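PDB 5GKM: AT5g51070/K3K7_27 from Arabidopsis thaliana, which is a Clp-family chaperone that probably binds and hydrolyses ATP to remodel or unfold proteins, represented here by its N-terminal domain. Local coordinates for residues R63-S68 with K140-N145; H122-L127 with A151-R156. One frame throughout, in Å; residues are numbered along the deposited sequence.

Interaction 1. Residues R63-S68 with K140-N145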
ATOM      1  N   ARG A  63       1.193  -4.945  11.209  1.00 18.44           N
ATOM      2  CA  ARG A  63       0.273  -6.067  11.176  1.00 18.15           C
ATOM      3  C   ARG A  63      -0.650  -6.175  12.409  1.00 17.33           C
ATOM      4  O   ARG A  63      -1.804  -6.391  12.266  1.00 19.48           O
ATOM      5  CB  ARG A  63       1.048  -7.370  11.047  1.00 20.04           C
ATOM      6  CG  ARG A  63       1.712  -7.590   9.727  1.00 20.50           C
ATOM      7  CD  ARG A  63       2.504  -8.895   9.789  1.00 20.87           C
ATOM      8  NE  ARG A  63       3.095  -9.240   8.519  1.00 19.20           N
ATOM      9  CZ  ARG A  63       4.287  -9.760   8.389  1.00 21.37           C
ATOM     10  NH1 ARG A  63       4.975 -10.026   9.473  1.00 23.86           N
ATOM     11  NH2 ARG A  63       4.790  -9.997   7.206  1.00 20.84           N
ATOM     12  N   GLU A  64      -0.125  -5.912  13.584  1.00 20.38           N
ATOM     13  CA  GLU A  64      -0.949  -5.882  14.781  1.00 21.55           C
ATOM     14  C   GLU A  64      -2.031  -4.852  14.724  1.00 21.24           C
ATOM     15  O   GLU A  64      -3.127  -5.084  15.140  1.00 22.97           O
ATOM     16  CB  GLU A  64      -0.102  -5.586  15.999  1.00 28.72           C
ATOM     17  CG  GLU A  64       0.835  -6.689  16.338  1.00 32.74           C
ATOM     18  CD  GLU A  64       1.878  -6.339  17.377  1.00 38.77           C
ATOM     19  OE1 GLU A  64       1.733  -5.315  18.035  1.00 46.68           O
ATOM     20  OE2 GLU A  64       2.821  -7.131  17.511  1.00 49.49           O
ATOM     21  N   ALA A  65      -1.678  -3.698  14.204  1.00 21.17           N
ATOM     22  CA  ALA A  65      -2.613  -2.654  14.110  1.00 19.26           C
ATOM     23  C   ALA A  65      -3.728  -3.035  13.196  1.00 19.32           C
ATOM     24  O   ALA A  65      -4.846  -2.779  13.479  1.00 18.57           O
ATOM     25  CB  ALA A  65      -1.935  -1.390  13.613  1.00 19.58           C
ATOM     26  N   VAL A  66      -3.380  -3.606  12.052  1.00 17.90           N
ATOM     27  CA  VAL A  66      -4.394  -3.907  11.080  1.00 16.50           C
ATOM     28  C   VAL A  66      -5.405  -4.958  11.576  1.00 18.16           C
ATOM     29  O   VAL A  66      -6.584  -4.855  11.361  1.00 17.82           O
ATOM     30  CB  VAL A  66      -3.756  -4.321   9.743  1.00 17.24           C
ATOM     31  CG1 VAL A  66      -4.794  -4.899   8.797  1.00 16.92           C
ATOM     32  CG2 VAL A  66      -3.157  -3.090   9.075  1.00 17.13           C
ATOM     33  N   TRP A  67      -4.861  -5.968  12.178  1.00 17.19           N
ATOM     34  CA  TRP A  67      -5.687  -6.997  12.702  1.00 18.60           C
ATOM     35  C   TRP A  67      -6.629  -6.421  13.736  1.00 20.95           C
ATOM     36  O   TRP A  67      -7.848  -6.617  13.673  1.00 19.79           O
ATOM     37  CB  TRP A  67      -4.828  -8.104  13.315  1.00 17.91           C
ATOM     38  CG  TRP A  67      -5.697  -9.150  13.972  1.00 19.16           C
ATOM     39  CD1 TRP A  67      -5.909  -9.340  15.307  1.00 19.08           C
ATOM     40  CD2 TRP A  67      -6.518 -10.159  13.320  1.00 18.43           C
ATOM     41  NE1 TRP A  67      -6.762 -10.355  15.529  1.00 20.22           N
ATOM     42  CE2 TRP A  67      -7.172 -10.892  14.391  1.00 19.27           C
ATOM     43  CE3 TRP A  67      -6.744 -10.539  12.023  1.00 18.11           C
ATOM     44  CZ2 TRP A  67      -8.041 -11.935  14.132  1.00 19.29           C
ATOM     45  CZ3 TRP A  67      -7.630 -11.584  11.781  1.00 20.95           C
ATOM     46  CH2 TRP A  67      -8.264 -12.260  12.825  1.00 20.28           C
ATOM     47  N   SER A  68      -6.068  -5.599  14.609  1.00 21.71           N
ATOM     48  CA  SER A  68      -6.874  -5.048  15.647  1.00 21.18           C
ATOM     49  C   SER A  68      -8.011  -4.183  15.119  1.00 20.87           C
ATOM     50  O   SER A  68      -9.148  -4.299  15.531  1.00 22.12           O
ATOM     51  CB  SER A  68      -5.983  -4.268  16.583  1.00 23.41           C
ATOM     52  OG  SER A  68      -6.784  -3.701  17.557  1.00 28.42           O
ATOM     53  N   LYS A 140      -2.699   6.184  12.307  1.00 19.11           N
ATOM     54  CA  LYS A 140      -3.109   6.804  13.545  1.00 22.61           C
ATOM     55  C   LYS A 140      -2.862   5.867  14.711  1.00 22.06           C
ATOM     56  O   LYS A 140      -2.414   6.271  15.726  1.00 22.26           O
ATOM     57  CB  LYS A 140      -4.565   7.233  13.499  1.00 26.36           C
ATOM     58  CG  LYS A 140      -5.055   7.868  14.791  1.00 29.35           C
ATOM     59  CD  LYS A 140      -6.479   8.352  14.678  1.00 34.35           C
ATOM     60  CE  LYS A 140      -6.810   9.334  15.804  1.00 40.02           C
ATOM     61  NZ  LYS A 140      -8.202   9.168  16.293  1.00 48.04           N
ATOM     62  N   ARG A 141      -3.166   4.607  14.520  1.00 21.17           N
ATOM     63  CA  ARG A 141      -2.928   3.642  15.545  1.00 20.58           C
ATOM     64  C   ARG A 141      -1.447   3.507  15.839  1.00 20.62           C
ATOM     65  O   ARG A 141      -1.059   3.286  16.940  1.00 23.69           O
ATOM     66  CB  ARG A 141      -3.582   2.308  15.199  1.00 21.29           C
ATOM     67  CG  ARG A 141      -3.333   1.204  16.179  1.00 23.53           C
ATOM     68  CD  ARG A 141      -4.199   1.417  17.419  1.00 26.36           C
ATOM     69  NE  ARG A 141      -5.629   1.312  17.202  1.00 29.74           N
ATOM     70  CZ  ARG A 141      -6.333   0.210  17.396  1.00 29.11           C
ATOM     71  NH1 ARG A 141      -5.727  -0.881  17.768  1.00 30.15           N
ATOM     72  NH2 ARG A 141      -7.611   0.184  17.196  1.00 31.63           N
ATOM     73  N   LEU A 142      -0.619   3.643  14.826  1.00 21.49           N
ATOM     74  CA  LEU A 142       0.824   3.599  15.008  1.00 19.56           C
ATOM     75  C   LEU A 142       1.436   4.920  15.486  1.00 21.50           C
ATOM     76  O   LEU A 142       2.575   4.957  15.722  1.00 23.13           O
ATOM     77  CB  LEU A 142       1.535   3.126  13.739  1.00 21.27           C
ATOM     78  CG  LEU A 142       1.107   1.772  13.206  1.00 20.69           C
ATOM     79  CD1 LEU A 142       1.640   1.460  11.824  1.00 20.70           C
ATOM     80  CD2 LEU A 142       1.544   0.699  14.163  1.00 24.43           C
ATOM     81  N   GLY A 143       0.647   5.965  15.619  1.00 19.67           N
ATOM     82  CA  GLY A 143       1.197   7.237  16.036  1.00 21.74           C
ATOM     83  C   GLY A 143       2.017   7.992  15.009  1.00 21.47           C
ATOM     84  O   GLY A 143       2.842   8.800  15.337  1.00 23.77           O
ATOM     85  N   ALA A 144       1.730   7.737  13.743  1.00 19.00           N
ATOM     86  CA  ALA A 144       2.520   8.277  12.654  1.00 20.13           C
ATOM     87  C   ALA A 144       1.764   9.402  11.981  1.00 22.13           C
ATOM     88  O   ALA A 144       0.589   9.476  12.062  1.00 22.38           O
ATOM     89  CB  ALA A 144       2.854   7.195  11.649  1.00 20.38           C
ATOM     90  N   ASN A 145       2.487  10.265  11.304  1.00 19.73           N
ATOM     91  CA  ASN A 145       1.856  11.380  10.608  1.00 20.49           C
ATOM     92  C   ASN A 145       1.900  11.158   9.118  1.00 18.72           C
ATOM     93  O   ASN A 145       2.902  11.202   8.562  1.00 18.57           O
ATOM     94  CB  ASN A 145       2.637  12.642  10.958  1.00 22.31           C
ATOM     95  CG  ASN A 145       2.061  13.916  10.358  1.00 22.55           C
ATOM     96  OD1 ASN A 145       1.610  13.972   9.265  1.00 22.52           O
ATOM     97  ND2 ASN A 145       2.147  14.955  11.122  1.00 30.48           N
TER

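Interaction 2. Residues H122-L127 with A151-R156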
ATOM      1  N   HIS A 122       5.567   6.351  -5.422  1.00 11.49           N
ATOM      2  CA  HIS A 122       4.403   6.850  -6.096  1.00 11.27           C
ATOM      3  C   HIS A 122       3.142   6.215  -5.573  1.00 11.06           C
ATOM      4  O   HIS A 122       2.146   6.837  -5.481  1.00 11.50           O
ATOM      5  CB  HIS A 122       4.444   6.575  -7.583  1.00 11.87           C
ATOM      6  CG  HIS A 122       5.568   7.269  -8.315  1.00 13.71           C
ATOM      7  ND1 HIS A 122       6.573   6.626  -8.899  1.00 13.81           N
ATOM      8  CD2 HIS A 122       5.792   8.594  -8.530  1.00 13.99           C
ATOM      9  CE1 HIS A 122       7.379   7.502  -9.462  1.00 14.82           C
ATOM     10  NE2 HIS A 122       6.907   8.700  -9.225  1.00 13.91           N
ATOM     11  N   ILE A 123       3.208   4.918  -5.315  1.00 10.80           N
ATOM     12  CA  ILE A 123       2.089   4.211  -4.719  1.00 10.64           C
ATOM     13  C   ILE A 123       1.766   4.744  -3.333  1.00 10.62           C
ATOM     14  O   ILE A 123       0.664   4.881  -2.993  1.00 10.43           O
ATOM     15  CB  ILE A 123       2.279   2.664  -4.660  1.00 11.40           C
ATOM     16  CG1 ILE A 123       2.525   2.130  -6.074  1.00 12.38           C
ATOM     17  CG2 ILE A 123       1.094   2.014  -3.950  1.00 11.27           C
ATOM     18  CD1 ILE A 123       2.960   0.682  -6.157  1.00 13.44           C
ATOM     19  N   ALA A 124       2.798   5.020  -2.565  1.00 10.40           N
ATOM     20  CA  ALA A 124       2.556   5.602  -1.254  1.00 10.96           C
ATOM     21  C   ALA A 124       1.879   6.976  -1.324  1.00 11.52           C
ATOM     22  O   ALA A 124       1.025   7.244  -0.582  1.00 12.36           O
ATOM     23  CB  ALA A 124       3.851   5.699  -0.454  1.00 10.98           C
ATOM     24  N   VAL A 125       2.313   7.787  -2.265  1.00 12.12           N
ATOM     25  CA  VAL A 125       1.706   9.098  -2.387  1.00 11.92           C
ATOM     26  C   VAL A 125       0.240   8.916  -2.727  1.00 12.89           C
ATOM     27  O   VAL A 125      -0.566   9.578  -2.216  1.00 13.42           O
ATOM     28  CB  VAL A 125       2.384   9.996  -3.442  1.00 11.75           C
ATOM     29  CG1 VAL A 125       1.667  11.340  -3.542  1.00 13.00           C
ATOM     30  CG2 VAL A 125       3.817  10.227  -3.017  1.00 12.67           C
ATOM     31  N   GLY A 126      -0.040   7.962  -3.583  1.00 11.97           N
ATOM     32  CA  GLY A 126      -1.414   7.669  -3.913  1.00 13.93           C
ATOM     33  C   GLY A 126      -2.196   7.190  -2.719  1.00 13.41           C
ATOM     34  O   GLY A 126      -3.267   7.600  -2.496  1.00 13.31           O
ATOM     35  N   LEU A 127      -1.580   6.306  -1.958  1.00 11.28           N
ATOM     36  CA  LEU A 127      -2.248   5.699  -0.873  1.00 12.66           C
ATOM     37  C   LEU A 127      -2.654   6.734   0.139  1.00 14.65           C
ATOM     38  O   LEU A 127      -3.690   6.652   0.735  1.00 14.75           O
ATOM     39  CB  LEU A 127      -1.342   4.647  -0.255  1.00 12.36           C
ATOM     40  CG  LEU A 127      -1.781   3.852   0.960  1.00 14.10           C
ATOM     41  CD1 LEU A 127      -3.050   3.108   0.610  1.00 13.68           C
ATOM     42  CD2 LEU A 127      -0.714   2.869   1.407  1.00 14.25           C
ATOM     43  N   ALA A 151       5.471  13.243   2.298  1.00 14.36           N
ATOM     44  CA  ALA A 151       6.599  14.087   2.005  1.00 15.85           C
ATOM     45  C   ALA A 151       7.872  13.320   1.894  1.00 15.88           C
ATOM     46  O   ALA A 151       8.618  13.556   1.012  1.00 17.18           O
ATOM     47  CB  ALA A 151       6.740  15.210   3.019  1.00 15.93           C
ATOM     48  N   ALA A 152       8.065  12.365   2.791  1.00 15.38           N
ATOM     49  CA  ALA A 152       9.227  11.547   2.730  1.00 14.57           C
ATOM     50  C   ALA A 152       9.288  10.745   1.421  1.00 13.75           C
ATOM     51  O   ALA A 152      10.317  10.521   0.923  1.00 14.40           O
ATOM     52  CB  ALA A 152       9.308  10.607   3.929  1.00 15.79           C
ATOM     53  N   ALA A 153       8.149  10.282   0.941  1.00 13.16           N
ATOM     54  CA  ALA A 153       8.146   9.561  -0.291  1.00 13.45           C
ATOM     55  C   ALA A 153       8.546  10.457  -1.452  1.00 14.95           C
ATOM     56  O   ALA A 153       9.254  10.075  -2.296  1.00 15.38           O
ATOM     57  CB  ALA A 153       6.775   8.941  -0.556  1.00 12.86           C
ATOM     58  N   LEU A 154       8.016  11.661  -1.444  1.00 15.31           N
ATOM     59  CA  LEU A 154       8.358  12.608  -2.478  1.00 15.10           C
ATOM     60  C   LEU A 154       9.855  12.940  -2.443  1.00 16.46           C
ATOM     61  O   LEU A 154      10.461  13.105  -3.458  1.00 18.00           O
ATOM     62  CB  LEU A 154       7.509  13.861  -2.364  1.00 15.56           C
ATOM     63  CG  LEU A 154       6.043  13.704  -2.734  1.00 15.42           C
ATOM     64  CD1 LEU A 154       5.214  14.856  -2.294  1.00 17.07           C
ATOM     65  CD2 LEU A 154       5.741  13.383  -4.186  1.00 16.25           C
ATOM     66  N   THR A 155      10.406  13.035  -1.252  1.00 16.32           N
ATOM     67  CA  THR A 155      11.816  13.280  -1.081  1.00 17.10           C
ATOM     68  C   THR A 155      12.669  12.168  -1.662  1.00 18.98           C
ATOM     69  O   THR A 155      13.618  12.425  -2.369  1.00 19.14           O
ATOM     70  CB  THR A 155      12.164  13.594   0.378  1.00 20.59           C
ATOM     71  OG1 THR A 155      11.465  14.759   0.783  1.00 19.86           O
ATOM     72  CG2 THR A 155      13.605  13.792   0.552  1.00 22.08           C
ATOM     73  N   ARG A 156      12.259  10.941  -1.463  1.00 17.59           N
ATOM     74  CA  ARG A 156      12.958   9.843  -2.059  1.00 17.79           C
ATOM     75  C   ARG A 156      12.978   9.887  -3.575  1.00 19.76           C
ATOM     76  O   ARG A 156      13.946   9.590  -4.195  1.00 21.23           O
ATOM     77  CB  ARG A 156      12.329   8.524  -1.640  1.00 20.24           C
ATOM     78  CG  ARG A 156      12.861   7.969  -0.366  1.00 20.04           C
ATOM     79  CD  ARG A 156      12.383   6.568  -0.229  1.00 19.20           C
ATOM     80  NE  ARG A 156      12.594   5.999   1.054  1.00 20.09           N
ATOM     81  CZ  ARG A 156      12.164   4.805   1.430  1.00 18.44           C
ATOM     82  NH1 ARG A 156      11.488   4.033   0.599  1.00 17.78           N
ATOM     83  NH2 ARG A 156      12.395   4.403   2.626  1.00 20.89           N
TER

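Interaction 1. Residues R63-S68 with K140-N145
The guanidinium group of R141 meets S68 at its edge: the hydroxyl OG of S68 sits close to the guanidinium plane, 15° out of it, and neither face of the group is touched by segment 63-68. NH1 of R141 donates to OG of S68 over 3.0 Å, with an angle of 155° at the hydrogen, a fairly straight bond between a charged donor and a neutral acceptor. The arginine reaches it by folding, not by stretching. Its CG is anti to the backbone N (chi1 177°), but the chain then bends at both chi2 and chi3, which brings NH1 alongside the hydroxyl of S68. On S68 the hydroxyl is likewise anti to its own backbone N and is thereby held out toward helix 134-142.

One turn earlier A65 faces the same helix where the backbones come closest, its CA 6.5 Å from CA of R141. Its CB lies against the aliphatic part of the arginine, 3.9 Å from CG of R141, and on another side meets a methyl of L142, with CD2 of L142 4.1 Å away. L142 comes in from the flank with one branch only, and its side chain also touches I57. G143, at positive phi with its N bonded to O of K140, belongs to a Schellman motif.

Behind this contact V66 points away from segment 140-145 and packs on L40 and V138. The contact is thus of mixed character: CG of the arginine and a leucine methyl both pack on the alanine, while the charged end of R141 lies at the exposed border, where water could readily compete for a bond to a neutral hydroxyl and the electrostatic gain is probably modest.

Interaction 2. Residues H122-L127 with A151-R156
The carbonyl oxygen of A151 is gripped twice by T155: by its backbone N at 2.9 Å in the ordinary helical bond, and by its hydroxyl OG1 at 3.1 Å from O of A151. The exposed threonine thus spends its hydroxyl on its own helix, approaching from above the carbonyl plane, 40° out of it. Between the two segments every contact is apolar. V125 carries the packing through one methyl, CG2, which lies 3.9 Å from CD2 of L154 and 4.1 Å from CB of A153. The side chains of V125 and L154 cross at about a right angle, the leucine reaching in from the flank. Next to them A124 and A153 meet methyl to methyl, CB of A124 being 4.4 Å from CB of A153. With such small residues between them the axes of 122-127 and 151-156 approach to 8.8 Å, at 156° between their directions. At the border, R156 forms salt bridges with E121, D46 and D48. This is antiparallel helix packing through alanines and branched aliphatic side chains, within the second of the two helical repeats of the Clp N-terminal domain.

In the fold
Interaction 2 lies in the interior and interaction 1 nearer the surface: three of the four touching residues are buried in 122-127 with 151-156, but one of four in 63-68 with 140-145. Their centres are 19 Å apart and they do not touch, yet the chain ties them together, since helices 120-130, 134-142 and 146-158 follow one another and the segments of the two contacts alternate in sequence. Interaction 1 joins helix 59-71 to helix 134-142, whereas interaction 2 pairs the helices that precede and follow helix 134-142. The chemistry follows the setting: only apolar carbons meet across the buried interface, while the outer one adds a charged hydrogen bond to its apolar packing.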